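Beta-lactamase (Burkholderia cenocepacia, PDB 5E2G) probably hydrolyses beta-lactams to substituted beta-amino acids, as a member of the class C beta-lactamase family of serine hydrolases. Local coordinates at residues 97-102 with 134-139. Sequence-based numbering, arbitrary orientation.
Sequences KPFGVV and DAWRPA
W136 lays one face against the edge of F99 in a T-shaped stack, planes at 88° and centroids 5.4 Å apart, where the turn before helix 104-108 meets the end of helix 126-135 in this class C beta-lactamase fold, its centre about 25 Å from the centre of the chain. F99 has CG anti to its own N (chi1 -164°), which carries CD1 over the indole, offset toward its rim. At the indole edge lies the backbone of P98 and F99; V102 CG2 reaches CH2 obliquely, and F99 and V102 also touch L107 of helix 104-108. A water accepts from F99 N (3.0 Å) and is placed to donate to W136 O, bridging the two backbones.

R137 can be followed outward. CB starts away from the turn, but a bend at its second torsion brings the chain back: CD meets P98 CG at 3.7 Å, NE passes the same atom, and CZ lies near P98 CD, with the guanidinium face over it. NH1 donates to D134 O (2.7 Å) and to W136 O (2.9 Å), both acceptors in the guanidinium plane, so two bonds fix its rotation. NH1 sits 67° out of the W136 carbonyl plane, above it. NH2 ends 3.1 Å from K97 NZ, two donors without a mutual bond.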
loop_
_atom_site.group_PDB
_atom_site.type_symbol
_atom_site.label_atom_id
_atom_site.label_comp_id
_atom_site.label_asym_id
_atom_site.label_seq_id
_atom_site.Cartn_x
_atom_site.Cartn_y
_atom_site.Cartn_z
ATOM N N LYS A 97 24.897 15.511 -5.293
ATOM C CA LYS A 97 24.123 15.041 -6.419
ATOM C C LYS A 97 22.653 15.385 -6.233
ATOM O O LYS A 97 22.164 15.446 -5.097
ATOM C CB LYS A 97 24.278 13.532 -6.585
ATOM C CG LYS A 97 25.297 13.135 -7.626
ATOM C CD LYS A 97 26.659 13.740 -7.365
ATOM C CE LYS A 97 26.986 14.852 -8.363
ATOM N NZ LYS A 97 26.624 14.503 -9.768
ATOM N N PRO A 98 21.955 15.632 -7.352
ATOM C CA PRO A 98 20.530 16.007 -7.274
ATOM C C PRO A 98 19.692 15.126 -6.359
ATOM O O PRO A 98 18.770 15.631 -5.708
ATOM C CB PRO A 98 20.082 15.902 -8.737
ATOM C CG PRO A 98 21.304 16.299 -9.504
ATOM C CD PRO A 98 22.482 15.768 -8.726
ATOM N N PHE A 99 19.992 13.831 -6.278
ATOM C CA PHE A 99 19.245 12.944 -5.399
ATOM C C PHE A 99 19.655 13.082 -3.940
ATOM O O PHE A 99 18.859 12.744 -3.055
ATOM C CB PHE A 99 19.413 11.486 -5.843
ATOM C CG PHE A 99 18.402 10.556 -5.236
ATOM C CD1 PHE A 99 17.131 10.443 -5.786
ATOM C CD2 PHE A 99 18.710 9.811 -4.105
ATOM C CE1 PHE A 99 16.181 9.596 -5.226
ATOM C CE2 PHE A 99 17.766 8.963 -3.532
ATOM C CZ PHE A 99 16.500 8.854 -4.098
ATOM N N GLY A 100 20.867 13.570 -3.667
ATOM C CA GLY A 100 21.322 13.706 -2.294
ATOM C C GLY A 100 20.492 14.657 -1.457
ATOM O O GLY A 100 20.538 14.586 -0.224
ATOM N N VAL A 101 19.737 15.552 -2.098
ATOM C CA VAL A 101 18.903 16.517 -1.388
ATOM C C VAL A 101 17.443 16.092 -1.288
ATOM O O VAL A 101 16.688 16.720 -0.529
ATOM C CB VAL A 101 18.966 17.914 -2.041
ATOM C CG1 VAL A 101 20.409 18.381 -2.174
ATOM C CG2 VAL A 101 18.263 17.897 -3.382
ATOM N N VAL A 102 17.014 15.072 -2.039
ATOM C CA VAL A 102 15.649 14.570 -1.894
ATOM C C VAL A 102 15.457 14.085 -0.467
ATOM O O VAL A 102 16.293 13.346 0.068
ATOM C CB VAL A 102 15.364 13.446 -2.904
ATOM C CG1 VAL A 102 13.970 12.895 -2.688
ATOM C CG2 VAL A 102 15.492 13.946 -4.312
ATOM N N ASP A 134 23.388 8.526 -8.641
ATOM C CA ASP A 134 24.334 9.606 -8.896
ATOM C C ASP A 134 24.032 10.328 -10.205
ATOM O O ASP A 134 24.071 11.562 -10.264
ATOM C CB ASP A 134 25.753 9.056 -8.908
ATOM C CG ASP A 134 26.558 9.512 -7.709
ATOM O OD1 ASP A 134 27.104 10.645 -7.741
ATOM O OD2 ASP A 134 26.645 8.729 -6.736
ATOM N N ALA A 135 23.747 9.584 -11.268
ATOM C CA ALA A 135 23.484 10.188 -12.568
ATOM C C ALA A 135 22.059 10.704 -12.708
ATOM O O ALA A 135 21.742 11.333 -13.723
ATOM C CB ALA A 135 23.769 9.182 -13.677
ATOM N N TRP A 136 21.205 10.455 -11.721
ATOM C CA TRP A 136 19.807 10.836 -11.810
ATOM C C TRP A 136 19.654 12.348 -11.844
ATOM O O TRP A 136 20.155 13.053 -10.963
ATOM C CB TRP A 136 19.045 10.264 -10.628
ATOM C CG TRP A 136 17.638 10.729 -10.544
ATOM C CD1 TRP A 136 16.576 10.243 -11.242
ATOM C CD2 TRP A 136 17.127 11.769 -9.705
ATOM N NE1 TRP A 136 15.432 10.915 -10.889
ATOM C CE2 TRP A 136 15.744 11.853 -9.942
ATOM C CE3 TRP A 136 17.704 12.634 -8.775
ATOM C CZ2 TRP A 136 14.929 12.767 -9.280
ATOM C CZ3 TRP A 136 16.894 13.540 -8.120
ATOM C CH2 TRP A 136 15.521 13.597 -8.373
ATOM N N ARG A 137 18.949 12.848 -12.855
ATOM C CA ARG A 137 18.671 14.272 -12.981
ATOM C C ARG A 137 17.162 14.479 -12.985
ATOM O O ARG A 137 16.469 13.925 -13.855
ATOM C CB ARG A 137 19.309 14.844 -14.251
ATOM C CG ARG A 137 20.822 14.722 -14.278
ATOM C CD ARG A 137 21.437 15.474 -13.115
ATOM N NE ARG A 137 22.896 15.379 -13.083
ATOM C CZ ARG A 137 23.588 14.542 -12.309
ATOM N NH1 ARG A 137 22.961 13.707 -11.487
ATOM N NH2 ARG A 137 24.915 14.543 -12.355
ATOM N N PRO A 138 16.610 15.249 -12.054
ATOM C CA PRO A 138 15.152 15.350 -11.938
ATOM C C PRO A 138 14.532 16.196 -13.039
ATOM O O PRO A 138 15.166 17.066 -13.630
ATOM C CB PRO A 138 14.959 16.018 -10.575
ATOM C CG PRO A 138 16.190 16.839 -10.398
ATOM C CD PRO A 138 17.305 16.065 -11.047
ATOM N N ALA A 139 13.254 15.921 -13.301
ATOM C CA ALA A 139 12.485 16.761 -14.208
ATOM C C ALA A 139 11.946 17.999 -13.506
ATOM O O ALA A 139 11.758 19.043 -14.144
ATOM C CB ALA A 139 11.332 15.962 -14.811
HETATM O O HOH W 1 21.699 12.846 -8.527
#